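Local coordinates for xanthomonas outer protein D (Xanthomonas euvesicatoria, PDB 2OIX), which is a type III secreted virulence effector whose Ulp1-type cysteine protease domain, the part modelled here as an inactive mutant, strips SUMO from proteins, at residues 8-13 with 138-143; 28-33 with 149-154; 73-78 with 134-139; 78-83 with 145-150. The protein carries 1 engineered substitution. All blocks are in the same frame, centred on the assembly; numbering follows the deposited sequence.

Interaction 1 (8-13 with 138-143)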
loop_
_atom_site.group_PDB
_atom_site.type_symbol
_atom_site.label_atom_id
_atom_site.label_comp_id
_atom_site.label_asym_id
_atom_site.label_seq_id
_atom_site.Cartn_x
_atom_site.Cartn_y
_atom_site.Cartn_z
ATOM N N GLY A 8 -8.799 10.247 -2.397
ATOM C CA GLY A 8 -8.601 10.853 -3.722
ATOM C C GLY A 8 -7.200 11.364 -4.034
ATOM O O GLY A 8 -6.771 11.344 -5.185
ATOM N N HIS A 9 -6.486 11.848 -3.027
ATOM C CA HIS A 9 -5.102 12.260 -3.218
ATOM C C HIS A 9 -4.188 11.092 -3.438
ATOM O O HIS A 9 -3.294 11.165 -4.280
ATOM C CB HIS A 9 -4.619 13.002 -2.000
ATOM C CG HIS A 9 -5.320 14.300 -1.787
ATOM N ND1 HIS A 9 -6.168 14.517 -0.723
ATOM C CD2 HIS A 9 -5.304 15.456 -2.497
ATOM C CE1 HIS A 9 -6.628 15.756 -0.772
ATOM N NE2 HIS A 9 -6.141 16.336 -1.853
ATOM N N LEU A 10 -4.390 10.038 -2.648
ATOM C CA LEU A 10 -3.598 8.819 -2.783
ATOM C C LEU A 10 -3.851 8.221 -4.163
ATOM O O LEU A 10 -2.904 7.914 -4.881
ATOM C CB LEU A 10 -3.936 7.817 -1.666
ATOM C CG LEU A 10 -3.073 7.891 -0.382
ATOM C CD1 LEU A 10 -3.535 9.016 0.414
ATOM C CD2 LEU A 10 -3.315 6.605 0.452
ATOM N N ARG A 11 -5.135 8.088 -4.532
ATOM C CA ARG A 11 -5.517 7.623 -5.862
ATOM C C ARG A 11 -4.900 8.408 -7.026
ATOM O O ARG A 11 -4.438 7.802 -8.003
ATOM C CB ARG A 11 -7.045 7.609 -6.010
ATOM C CG ARG A 11 -7.518 7.070 -7.340
ATOM C CD ARG A 11 -7.223 5.574 -7.458
ATOM N NE ARG A 11 -7.436 5.076 -8.818
ATOM C CZ ARG A 11 -8.539 4.456 -9.238
ATOM N NH1 ARG A 11 -9.553 4.221 -8.408
ATOM N NH2 ARG A 11 -8.626 4.062 -10.506
ATOM N N ALA A 12 -4.881 9.739 -6.920
ATOM C CA ALA A 12 -4.334 10.596 -7.961
ATOM C C ALA A 12 -2.812 10.410 -8.064
ATOM O O ALA A 12 -2.241 10.380 -9.161
ATOM C CB ALA A 12 -4.663 12.091 -7.681
ATOM N N TYR A 13 -2.169 10.287 -6.909
ATOM C CA TYR A 13 -0.741 10.031 -6.893
ATOM C C TYR A 13 -0.416 8.657 -7.496
ATOM O O TYR A 13 0.470 8.549 -8.352
ATOM C CB TYR A 13 -0.183 10.168 -5.487
ATOM C CG TYR A 13 1.334 10.202 -5.466
ATOM C CD1 TYR A 13 2.032 11.413 -5.370
ATOM C CD2 TYR A 13 2.074 9.017 -5.573
ATOM C CE1 TYR A 13 3.441 11.435 -5.343
ATOM C CE2 TYR A 13 3.471 9.038 -5.563
ATOM C CZ TYR A 13 4.133 10.232 -5.430
ATOM O OH TYR A 13 5.510 10.234 -5.436
ATOM N N ASP A 138 1.774 11.031 3.337
ATOM C CA ASP A 138 3.044 11.227 2.670
ATOM C C ASP A 138 3.923 9.966 2.805
ATOM O O ASP A 138 4.577 9.540 1.839
ATOM C CB ASP A 138 3.762 12.447 3.265
ATOM C CG ASP A 138 2.909 13.760 3.221
ATOM O OD1 ASP A 138 3.418 14.825 2.759
ATOM O OD2 ASP A 138 1.769 13.784 3.730
ATOM N N HIS A 139 3.953 9.400 4.006
ATOM C CA HIS A 139 4.792 8.235 4.296
ATOM C C HIS A 139 4.339 6.998 3.475
ATOM O O HIS A 139 5.176 6.270 2.912
ATOM C CB HIS A 139 4.816 7.944 5.802
ATOM C CG HIS A 139 5.745 8.824 6.580
ATOM N ND1 HIS A 139 5.363 10.053 7.066
ATOM C CD2 HIS A 139 7.028 8.645 6.983
ATOM C CE1 HIS A 139 6.369 10.605 7.726
ATOM N NE2 HIS A 139 7.400 9.781 7.678
ATOM N N VAL A 140 3.027 6.818 3.370
ATOM C CA VAL A 140 2.453 5.793 2.508
ATOM C C VAL A 140 2.827 5.996 1.030
ATOM O O VAL A 140 3.372 5.054 0.428
ATOM C CB VAL A 140 0.938 5.588 2.712
ATOM C CG1 VAL A 140 0.410 4.610 1.658
ATOM C CG2 VAL A 140 0.678 5.009 4.101
ATOM N N LEU A 141 2.689 7.231 0.505
ATOM C CA LEU A 141 2.942 7.485 -0.904
ATOM C C LEU A 141 4.403 7.222 -1.211
ATOM O O LEU A 141 4.741 6.563 -2.198
ATOM C CB LEU A 141 2.562 8.936 -1.295
ATOM C CG LEU A 141 1.043 9.101 -1.345
ATOM C CD1 LEU A 141 0.572 10.353 -1.907
ATOM C CD2 LEU A 141 0.398 7.926 -2.177
ATOM N N THR A 142 5.272 7.813 -0.391
ATOM C CA THR A 142 6.697 7.606 -0.502
ATOM C C THR A 142 7.105 6.145 -0.426
ATOM O O THR A 142 7.918 5.722 -1.253
ATOM C CB THR A 142 7.475 8.422 0.562
ATOM O OG1 THR A 142 6.960 9.753 0.585
ATOM C CG2 THR A 142 8.974 8.427 0.213
ATOM N N GLY A 143 6.536 5.384 0.511
ATOM C CA GLY A 143 6.846 3.960 0.600
ATOM C C GLY A 143 6.454 3.197 -0.678
ATOM O O GLY A 143 7.232 2.338 -1.185
#
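Leu141 pushes its forked end into the groove between Leu10 and Tyr13, one turn of helix 7-20 against one turn of helix 136-153. Its CD1 methyl sits at the root of the tyrosine, 3.6 Å from Tyr13 CG, while Leu141 CD2 comes within 3.9 Å of Leu10 CG and also touches Tyr13 CD2. The leucine gets there nearly extended: CG lies opposite the carbonyl carbon (chi1 -73°) and CD1 continues the chain outward. Tyr13 swings the other way, with CG anti to the backbone N at -168°, which lays one ring face alongside the leucine; Leu141 CB stands 4.3 Å above the plane of the Tyr13 ring, toward its rim. Leu10 adds a looser touch, its CD2 lying 4.4 Å from Val140 CG1. No hydrogen bond spans the two turns. The far end of Tyr13 is held by polar partners, its OH bonding Arg177 and Glu145. The axes of segments 8-13 and 138-143 approach to 10.8 Å, with 18° between their directions, nearly parallel here. Helix 171-179 adds Ile174 beside Tyr13, and strand 75-82 supplies Trp76, which Leu10 and Val140 both touch.

Interaction 2 (28-33 with 149-154)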
loop_
_atom_site.group_PDB
_atom_site.type_symbol
_atom_site.label_atom_id
_atom_site.label_comp_id
_atom_site.label_asym_id
_atom_site.label_seq_id
_atom_site.Cartn_x
_atom_site.Cartn_y
_atom_site.Cartn_z
ATOM N N HIS A 28 4.330 -4.454 -14.906
ATOM C CA HIS A 28 3.124 -5.286 -14.946
ATOM C C HIS A 28 2.962 -6.182 -13.720
ATOM O O HIS A 28 1.902 -6.812 -13.562
ATOM C CB HIS A 28 3.077 -6.123 -16.213
ATOM C CG HIS A 28 4.200 -7.094 -16.324
ATOM N ND1 HIS A 28 5.479 -6.706 -16.648
ATOM C CD2 HIS A 28 4.247 -8.430 -16.125
ATOM C CE1 HIS A 28 6.264 -7.768 -16.657
ATOM N NE2 HIS A 28 5.536 -8.824 -16.357
ATOM N N LEU A 29 4.001 -6.292 -12.894
ATOM C CA LEU A 29 3.884 -7.060 -11.622
ATOM C C LEU A 29 3.157 -6.258 -10.539
ATOM O O LEU A 29 2.746 -6.818 -9.530
ATOM C CB LEU A 29 5.240 -7.500 -11.064
ATOM C CG LEU A 29 6.277 -8.240 -11.915
ATOM C CD1 LEU A 29 7.491 -8.584 -11.044
ATOM C CD2 LEU A 29 5.645 -9.466 -12.487
ATOM N N LEU A 30 3.027 -4.950 -10.736
ATOM C CA LEU A 30 2.549 -4.038 -9.665
ATOM C C LEU A 30 1.072 -3.730 -9.783
ATOM O O LEU A 30 0.570 -3.512 -10.903
ATOM C CB LEU A 30 3.288 -2.698 -9.731
ATOM C CG LEU A 30 4.819 -2.728 -9.727
ATOM C CD1 LEU A 30 5.410 -1.349 -9.982
ATOM C CD2 LEU A 30 5.330 -3.260 -8.426
ATOM N N HIS A 31 0.381 -3.696 -8.638
ATOM C CA HIS A 31 -1.003 -3.169 -8.582
ATOM C C HIS A 31 -1.144 -2.172 -7.413
ATOM O O HIS A 31 -0.911 -2.549 -6.260
ATOM C CB HIS A 31 -2.018 -4.288 -8.425
ATOM C CG HIS A 31 -3.435 -3.802 -8.382
ATOM N ND1 HIS A 31 -4.116 -3.413 -9.514
ATOM C CD2 HIS A 31 -4.287 -3.613 -7.341
ATOM C CE1 HIS A 31 -5.332 -3.015 -9.179
ATOM N NE2 HIS A 31 -5.457 -3.115 -7.864
ATOM N N PHE A 32 -1.463 -0.911 -7.724
ATOM C CA PHE A 32 -1.702 0.094 -6.695
ATOM C C PHE A 32 -3.175 0.099 -6.369
ATOM O O PHE A 32 -4.037 0.518 -7.181
ATOM C CB PHE A 32 -1.205 1.484 -7.154
ATOM C CG PHE A 32 0.222 1.472 -7.607
ATOM C CD1 PHE A 32 1.208 0.853 -6.832
ATOM C CD2 PHE A 32 0.589 2.065 -8.815
ATOM C CE1 PHE A 32 2.535 0.833 -7.244
ATOM C CE2 PHE A 32 1.934 2.039 -9.240
ATOM C CZ PHE A 32 2.906 1.419 -8.444
ATOM N N ALA A 33 -3.503 -0.453 -5.219
ATOM C CA ALA A 33 -4.925 -0.507 -4.902
ATOM C C ALA A 33 -5.519 0.851 -4.532
ATOM O O ALA A 33 -4.843 1.784 -4.010
ATOM C CB ALA A 33 -5.251 -1.566 -3.844
ATOM N N HIS A 149 9.905 1.321 -7.375
ATOM C CA HIS A 149 11.175 1.393 -8.099
ATOM C C HIS A 149 12.127 0.205 -7.821
ATOM O O HIS A 149 12.871 -0.240 -8.720
ATOM C CB HIS A 149 11.834 2.756 -7.887
ATOM C CG HIS A 149 11.215 3.845 -8.718
ATOM N ND1 HIS A 149 10.045 4.478 -8.360
ATOM C CD2 HIS A 149 11.600 4.404 -9.894
ATOM C CE1 HIS A 149 9.728 5.372 -9.283
ATOM N NE2 HIS A 149 10.659 5.353 -10.220
ATOM N N ARG A 150 12.084 -0.330 -6.601
ATOM C CA ARG A 150 12.882 -1.516 -6.286
ATOM C C ARG A 150 12.384 -2.750 -7.050
ATOM O O ARG A 150 13.179 -3.603 -7.430
ATOM C CB ARG A 150 12.897 -1.764 -4.771
ATOM C CG ARG A 150 13.591 -0.610 -4.032
ATOM C CD ARG A 150 13.767 -0.915 -2.541
ATOM N NE ARG A 150 14.347 0.238 -1.837
ATOM C CZ ARG A 150 14.407 0.374 -0.516
ATOM N NH1 ARG A 150 13.961 -0.558 0.251
ATOM N NH2 ARG A 150 14.931 1.474 0.065
ATOM N N VAL A 151 11.084 -2.842 -7.293
ATOM C CA VAL A 151 10.567 -3.977 -8.085
ATOM C C VAL A 151 11.111 -3.796 -9.520
ATOM O O VAL A 151 11.645 -4.725 -10.109
ATOM C CB VAL A 151 9.046 -4.081 -8.048
ATOM C CG1 VAL A 151 8.567 -5.151 -9.032
ATOM C CG2 VAL A 151 8.535 -4.382 -6.560
ATOM N N LEU A 152 11.029 -2.576 -10.049
ATOM C CA LEU A 152 11.466 -2.298 -11.413
ATOM C C LEU A 152 12.934 -2.609 -11.615
ATOM O O LEU A 152 13.326 -3.139 -12.662
ATOM C CB LEU A 152 11.246 -0.820 -11.735
ATOM C CG LEU A 152 9.969 -0.374 -12.463
ATOM C CD1 LEU A 152 8.692 -1.163 -12.130
ATOM C CD2 LEU A 152 9.758 1.119 -12.257
ATOM N N ASP A 153 13.754 -2.247 -10.626
ATOM C CA ASP A 153 15.188 -2.352 -10.839
ATOM C C ASP A 153 15.740 -3.660 -10.312
ATOM O O ASP A 153 16.950 -3.907 -10.387
ATOM C CB ASP A 153 15.925 -1.108 -10.324
ATOM C CG ASP A 153 16.120 -1.093 -8.817
ATOM O OD1 ASP A 153 15.694 -2.032 -8.119
ATOM O OD2 ASP A 153 16.706 -0.096 -8.312
ATOM N N GLY A 154 14.827 -4.498 -9.822
ATOM C CA GLY A 154 15.114 -5.838 -9.314
ATOM C C GLY A 154 15.973 -5.897 -8.045
ATOM O O GLY A 154 16.804 -6.814 -7.911
#
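Leu30 drives one methyl onto the branch of Val151: Leu30 CD2 is 3.8 Å from both Val151 CB and Val151 CG1, and only slightly farther from CG2, so that the methyl rests on the whole fork and not on a single arm. Leu30 and Val151 lie alongside with their ends pointing opposite ways. Leu30 puts its other methyl to use as well, CD1 meeting Leu152 CD1 at 3.9 Å with the two leucines nearly perpendicular. The first bond of Leu152 does not aim at the strand, but with chi1 at -96°, away from a staggered position, its end comes nearer. This is the tight part, backed by Phe66 and Ala148 against Leu30, and by Ile64 and Phe156 against Val151.

Toward the 3-10 turn at 28-29 the packing thins out. There Leu29 contributes one methyl, CD1, at 4.1 Å from Val151 CG1, and His28 is exposed. Asp153 and Gly154, at the C-terminal end, are exposed too. Gly154, at positive phi (66°), closes the helix with a Schellman motif, and Val151 O accepts from Gly154 N (3.2 Å) and from Asn26 ND2. What results is the end of a helix lying against an outer strand, 30-32, of the mixed sheet in this Ulp1-type alpha/beta protease domain.

Interaction 3 (73-78 with 134-139). Engineered in segment 134-139: Ala136 (natural residue Cys).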
loop_
_atom_site.group_PDB
_atom_site.type_symbol
_atom_site.label_atom_id
_atom_site.label_comp_id
_atom_site.label_asym_id
_atom_site.label_seq_id
_atom_site.Cartn_x
_atom_site.Cartn_y
_atom_site.Cartn_z
ATOM N N ASN A 73 -10.324 9.501 8.732
ATOM C CA ASN A 73 -9.989 10.769 9.398
ATOM C C ASN A 73 -9.030 10.624 10.567
ATOM O O ASN A 73 -9.036 11.451 11.487
ATOM C CB ASN A 73 -11.247 11.499 9.882
ATOM C CG ASN A 73 -12.305 11.592 8.822
ATOM O OD1 ASN A 73 -12.955 10.596 8.494
ATOM N ND2 ASN A 73 -12.500 12.796 8.283
ATOM N N ALA A 74 -8.211 9.580 10.543
ATOM C CA ALA A 74 -7.341 9.308 11.680
ATOM C C ALA A 74 -5.888 9.033 11.270
ATOM O O ALA A 74 -4.962 9.647 11.815
ATOM C CB ALA A 74 -7.907 8.139 12.546
ATOM N N HIS A 75 -5.678 8.131 10.314
ATOM C CA HIS A 75 -4.328 7.632 10.069
ATOM C C HIS A 75 -4.257 6.836 8.775
ATOM O O HIS A 75 -5.285 6.353 8.315
ATOM C CB HIS A 75 -3.902 6.757 11.264
ATOM C CG HIS A 75 -2.475 6.314 11.231
ATOM N ND1 HIS A 75 -1.430 7.171 10.974
ATOM C CD2 HIS A 75 -1.914 5.098 11.456
ATOM C CE1 HIS A 75 -0.292 6.505 11.041
ATOM N NE2 HIS A 75 -0.559 5.246 11.335
ATOM N N TRP A 76 -3.061 6.760 8.177
ATOM C CA TRP A 76 -2.785 5.886 7.022
ATOM C C TRP A 76 -1.598 4.947 7.305
ATOM O O TRP A 76 -0.610 5.350 7.908
ATOM C CB TRP A 76 -2.351 6.668 5.796
ATOM C CG TRP A 76 -3.420 7.475 5.095
ATOM C CD1 TRP A 76 -3.628 8.816 5.207
ATOM C CD2 TRP A 76 -4.393 6.983 4.187
ATOM N NE1 TRP A 76 -4.704 9.212 4.415
ATOM C CE2 TRP A 76 -5.178 8.099 3.763
ATOM C CE3 TRP A 76 -4.679 5.703 3.667
ATOM C CZ2 TRP A 76 -6.219 7.974 2.852
ATOM C CZ3 TRP A 76 -5.748 5.584 2.747
ATOM C CH2 TRP A 76 -6.494 6.710 2.361
ATOM N N SER A 77 -1.653 3.733 6.772
ATOM C CA SER A 77 -0.463 2.899 6.735
ATOM C C SER A 77 -0.503 2.098 5.407
ATOM O O SER A 77 -1.436 2.251 4.586
ATOM C CB SER A 77 -0.421 1.997 7.944
ATOM O OG SER A 77 -1.547 1.143 7.879
ATOM N N LEU A 78 0.499 1.252 5.210
ATOM C CA LEU A 78 0.652 0.560 3.969
ATOM C C LEU A 78 0.801 -0.926 4.194
ATOM O O LEU A 78 1.700 -1.390 4.962
ATOM C CB LEU A 78 1.881 1.041 3.255
ATOM C CG LEU A 78 2.240 0.319 1.948
ATOM C CD1 LEU A 78 1.082 0.441 0.915
ATOM C CD2 LEU A 78 3.608 0.816 1.384
ATOM N N TYR A 134 -0.414 14.556 10.513
ATOM C CA TYR A 134 -0.907 14.914 9.178
ATOM C C TYR A 134 -0.139 14.285 7.994
ATOM O O TYR A 134 -0.620 14.291 6.836
ATOM C CB TYR A 134 -0.964 16.438 9.026
ATOM C CG TYR A 134 -2.121 17.074 9.786
ATOM C CD1 TYR A 134 -3.318 16.370 10.001
ATOM C CD2 TYR A 134 -2.037 18.383 10.259
ATOM C CE1 TYR A 134 -4.393 16.962 10.694
ATOM C CE2 TYR A 134 -3.099 18.978 10.944
ATOM C CZ TYR A 134 -4.274 18.260 11.154
ATOM O OH TYR A 134 -5.340 18.838 11.832
ATOM N N SER A 135 1.038 13.729 8.286
ATOM C CA SER A 135 1.887 13.151 7.236
ATOM C C SER A 135 1.869 11.611 7.087
ATOM O O SER A 135 2.676 11.060 6.340
ATOM C CB SER A 135 3.314 13.683 7.384
ATOM O OG SER A 135 3.833 13.397 8.680
ATOM N N ALA A 136 0.943 10.913 7.739
ATOM C CA ALA A 136 0.860 9.463 7.534
ATOM C C ALA A 136 0.738 9.204 6.019
ATOM O O ALA A 136 1.434 8.352 5.468
ATOM C CB ALA A 136 -0.293 8.850 8.335
ATOM N N GLY A 137 -0.078 10.015 5.342
ATOM C CA GLY A 137 -0.303 9.924 3.894
ATOM C C GLY A 137 0.941 10.038 3.033
ATOM O O GLY A 137 1.116 9.263 2.081
ATOM N N ASP A 138 1.774 11.031 3.337
ATOM C CA ASP A 138 3.044 11.227 2.670
ATOM C C ASP A 138 3.923 9.966 2.805
ATOM O O ASP A 138 4.577 9.540 1.839
ATOM C CB ASP A 138 3.762 12.447 3.265
ATOM C CG ASP A 138 2.909 13.760 3.221
ATOM O OD1 ASP A 138 3.418 14.825 2.759
ATOM O OD2 ASP A 138 1.769 13.784 3.730
ATOM N N HIS A 139 3.953 9.400 4.006
ATOM C CA HIS A 139 4.792 8.235 4.296
ATOM C C HIS A 139 4.339 6.998 3.475
ATOM O O HIS A 139 5.176 6.270 2.912
ATOM C CB HIS A 139 4.816 7.944 5.802
ATOM C CG HIS A 139 5.745 8.824 6.580
ATOM N ND1 HIS A 139 5.363 10.053 7.066
ATOM C CD2 HIS A 139 7.028 8.645 6.983
ATOM C CE1 HIS A 139 6.369 10.605 7.726
ATOM N NE2 HIS A 139 7.400 9.781 7.678
#
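Ser135 O, one residue ahead of the Ala136 that meets His75 and Trp76, is gripped twice by His139: through the backbone N at 3.1 Å, and through the ring, His139 ND1 lying 3.0 Å from Ser135 O. The ring bond is nearly straight (168°) and the oxygen lies in the imidazole plane, although the donor stands well above the plane of the Ser135 carbonyl. The two bonds tie His139 to Ser135 at the start of helix 136-153, and the ring bond helps hold the imidazole's rotation.

This is probably the active site of the Ulp1-type domain. Ala136 is engineered, standing where the natural chain carries cysteine, and the placing of His75 and Asp95 around it is consistent with the Cys-His-Asp catalytic triad of these enzymes. Ala74 and His75 form a classic beta bulge. The first bond of His75 leads away from the helix, yet with CG anti to the backbone N (chi1 -173°) the ring returns, bringing His75 ND1 to 3.3 Å from Ala136 CB. The methyl approaches the ring obliquely, and His75 CE1 is only slightly farther off. The other ring nitrogen, NE2, is hydrogen-bonded to Asp95 OD2, which steadies the histidine.

The first bond of Trp76 points to the helix, and its indole meets it obliquely. The indole nitrogen is satisfied by the backbone O of Leu5. Trp76 CB packs on Ala136 CB at 3.9 Å, and Trp76 CD1 reaches the bare backbone of the next residue, 3.7 Å from Gly137 CA.

Interaction 4 (78-83 with 145-150)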
loop_
_atom_site.group_PDB
_atom_site.type_symbol
_atom_site.label_atom_id
_atom_site.label_comp_id
_atom_site.label_asym_id
_atom_site.label_seq_id
_atom_site.Cartn_x
_atom_site.Cartn_y
_atom_site.Cartn_z
ATOM N N LEU A 78 0.499 1.252 5.210
ATOM C CA LEU A 78 0.652 0.560 3.969
ATOM C C LEU A 78 0.801 -0.926 4.194
ATOM O O LEU A 78 1.700 -1.390 4.962
ATOM C CB LEU A 78 1.881 1.041 3.255
ATOM C CG LEU A 78 2.240 0.319 1.948
ATOM C CD1 LEU A 78 1.082 0.441 0.915
ATOM C CD2 LEU A 78 3.608 0.816 1.384
ATOM N N LEU A 79 -0.059 -1.682 3.526
ATOM C CA LEU A 79 0.103 -3.116 3.524
ATOM C C LEU A 79 0.563 -3.521 2.109
ATOM O O LEU A 79 -0.095 -3.193 1.127
ATOM C CB LEU A 79 -1.242 -3.820 3.819
ATOM C CG LEU A 79 -1.106 -5.300 3.839
ATOM C CD1 LEU A 79 -0.169 -5.713 5.038
ATOM C CD2 LEU A 79 -2.497 -5.979 3.886
ATOM N N VAL A 80 1.627 -4.319 1.997
ATOM C CA VAL A 80 2.093 -4.789 0.679
ATOM C C VAL A 80 1.909 -6.309 0.657
ATOM O O VAL A 80 2.306 -7.044 1.596
ATOM C CB VAL A 80 3.571 -4.388 0.395
ATOM C CG1 VAL A 80 4.066 -4.951 -0.969
ATOM C CG2 VAL A 80 3.726 -2.904 0.433
ATOM N N VAL A 81 1.298 -6.811 -0.387
ATOM C CA VAL A 81 1.100 -8.263 -0.470
ATOM C C VAL A 81 1.809 -8.785 -1.741
ATOM O O VAL A 81 1.533 -8.274 -2.832
ATOM C CB VAL A 81 -0.398 -8.640 -0.522
ATOM C CG1 VAL A 81 -0.554 -10.048 -0.883
ATOM C CG2 VAL A 81 -1.139 -8.349 0.800
ATOM N N ASP A 82 2.705 -9.773 -1.606
ATOM C CA ASP A 82 3.475 -10.300 -2.713
ATOM C C ASP A 82 3.082 -11.759 -2.877
ATOM O O ASP A 82 3.520 -12.611 -2.117
ATOM C CB ASP A 82 4.987 -10.174 -2.441
ATOM C CG ASP A 82 5.847 -11.037 -3.400
ATOM O OD1 ASP A 82 5.376 -11.386 -4.517
ATOM O OD2 ASP A 82 6.997 -11.398 -3.063
ATOM N N ARG A 83 2.194 -12.036 -3.824
ATOM C CA ARG A 83 1.766 -13.416 -4.019
ATOM C C ARG A 83 2.298 -14.073 -5.283
ATOM O O ARG A 83 1.655 -14.982 -5.845
ATOM C CB ARG A 83 0.248 -13.542 -3.907
ATOM C CG ARG A 83 -0.456 -12.654 -4.888
ATOM C CD ARG A 83 -1.860 -12.236 -4.472
ATOM N NE ARG A 83 -2.280 -11.256 -5.468
ATOM C CZ ARG A 83 -3.376 -10.527 -5.431
ATOM N NH1 ARG A 83 -4.253 -10.672 -4.439
ATOM N NH2 ARG A 83 -3.587 -9.663 -6.420
ATOM N N GLU A 145 6.231 4.387 -3.756
ATOM C CA GLU A 145 7.112 4.902 -4.822
ATOM C C GLU A 145 8.520 4.254 -4.780
ATOM O O GLU A 145 9.021 3.763 -5.793
ATOM C CB GLU A 145 7.245 6.411 -4.663
ATOM C CG GLU A 145 8.236 7.072 -5.621
ATOM C CD GLU A 145 7.567 7.666 -6.842
ATOM O OE1 GLU A 145 6.308 7.680 -6.857
ATOM O OE2 GLU A 145 8.292 8.141 -7.766
ATOM N N VAL A 146 9.124 4.274 -3.593
ATOM C CA VAL A 146 10.395 3.621 -3.287
ATOM C C VAL A 146 10.331 2.139 -3.581
ATOM O O VAL A 146 11.194 1.620 -4.272
ATOM C CB VAL A 146 10.761 3.833 -1.807
ATOM C CG1 VAL A 146 11.988 3.046 -1.425
ATOM C CG2 VAL A 146 11.058 5.352 -1.552
ATOM N N LEU A 147 9.321 1.467 -3.034
ATOM C CA LEU A 147 9.215 0.022 -3.231
ATOM C C LEU A 147 8.909 -0.362 -4.716
ATOM O O LEU A 147 9.500 -1.330 -5.246
ATOM C CB LEU A 147 8.183 -0.551 -2.262
ATOM C CG LEU A 147 8.478 -0.596 -0.751
ATOM C CD1 LEU A 147 7.249 -1.393 -0.066
ATOM C CD2 LEU A 147 9.773 -1.388 -0.475
ATOM N N ALA A 148 8.020 0.389 -5.371
ATOM C CA ALA A 148 7.783 0.242 -6.826
ATOM C C ALA A 148 9.072 0.317 -7.637
ATOM O O ALA A 148 9.312 -0.524 -8.501
ATOM C CB ALA A 148 6.748 1.264 -7.345
ATOM N N HIS A 149 9.905 1.321 -7.375
ATOM C CA HIS A 149 11.175 1.393 -8.099
ATOM C C HIS A 149 12.127 0.205 -7.821
ATOM O O HIS A 149 12.871 -0.240 -8.720
ATOM C CB HIS A 149 11.834 2.756 -7.887
ATOM C CG HIS A 149 11.215 3.845 -8.718
ATOM N ND1 HIS A 149 10.045 4.478 -8.360
ATOM C CD2 HIS A 149 11.600 4.404 -9.894
ATOM C CE1 HIS A 149 9.728 5.372 -9.283
ATOM N NE2 HIS A 149 10.659 5.353 -10.220
ATOM N N ARG A 150 12.084 -0.330 -6.601
ATOM C CA ARG A 150 12.882 -1.516 -6.286
ATOM C C ARG A 150 12.384 -2.750 -7.050
ATOM O O ARG A 150 13.179 -3.603 -7.430
ATOM C CB ARG A 150 12.897 -1.764 -4.771
ATOM C CG ARG A 150 13.591 -0.610 -4.032
ATOM C CD ARG A 150 13.767 -0.915 -2.541
ATOM N NE ARG A 150 14.347 0.238 -1.837
ATOM C CZ ARG A 150 14.407 0.374 -0.516
ATOM N NH1 ARG A 150 13.961 -0.558 0.251
ATOM N NH2 ARG A 150 14.931 1.474 0.065
#
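The first bond of Leu147 points toward strand 75-82, and that of Val80 toward the helix. The two side chains meet at a slant, and their closest methyls are Leu147 CD1 and Val80 CG2, 3.9 Å apart. On the valine this is the branch opposite the carbonyl carbon, beside the backbone N. The leucine is drawn out to nearly full length, with CG opposite its own carbonyl carbon (chi1 -69°) and CD1 carried on outward by a second torsion near 180°. Leu78, two residues earlier on the same strand face, also aims at the helix but meets the same methyl more loosely, its CD2 being 4.5 Å from Leu147 CD1.

The packing is that of a helix laid over one face of a sheet, in this case helix 136-153 on the middle strand of the five-stranded sheet of the Ulp1 domain. Neighbouring strands help to fill the layer: Tyr94 touches Leu78, Val80 and Leu147, and Phe66 lies against Val80.

On other sides of the helix the side chains have polar work. His149 folds back so that its ND1 donates to Glu145 O at 2.9 Å, with the oxygen close to the ring plane. The ND1 bond holds the imidazole against the helix; the backbone N of His149 takes the same oxygen from the other face of the carbonyl. Glu145 OE1 forms a salt bridge with Arg20. Arg150 lays one guanidinium face over Val146 CG1, 3.3 Å from the plane and toward its rim, while its NH1 bonds the backbone oxygens of Gly161 and Asp163.

Helix 136-153 serves all four contacts. Interaction 3, at its N-terminal end, holds the probable catalytic centre; interaction 2, at its C-terminal end, lies about 21 Å away between centres. Interaction 1 is closer to the active site, about 9 Å between centres, and abuts it through Leu10 CD2, 3.5 Å from Trp76 CZ3. It also meets interaction 4, where Tyr13 OH lies 3.0 Å from Glu145 OE1, a probable hydrogen bond. Interactions 3 and 4 share Leu78, successive parts of strand 75-82 facing successive parts of the helix. Interactions 4 and 2, centres about 7 Å apart, join where Leu30 CD1 packs 3.9 Å from Ala148 CB.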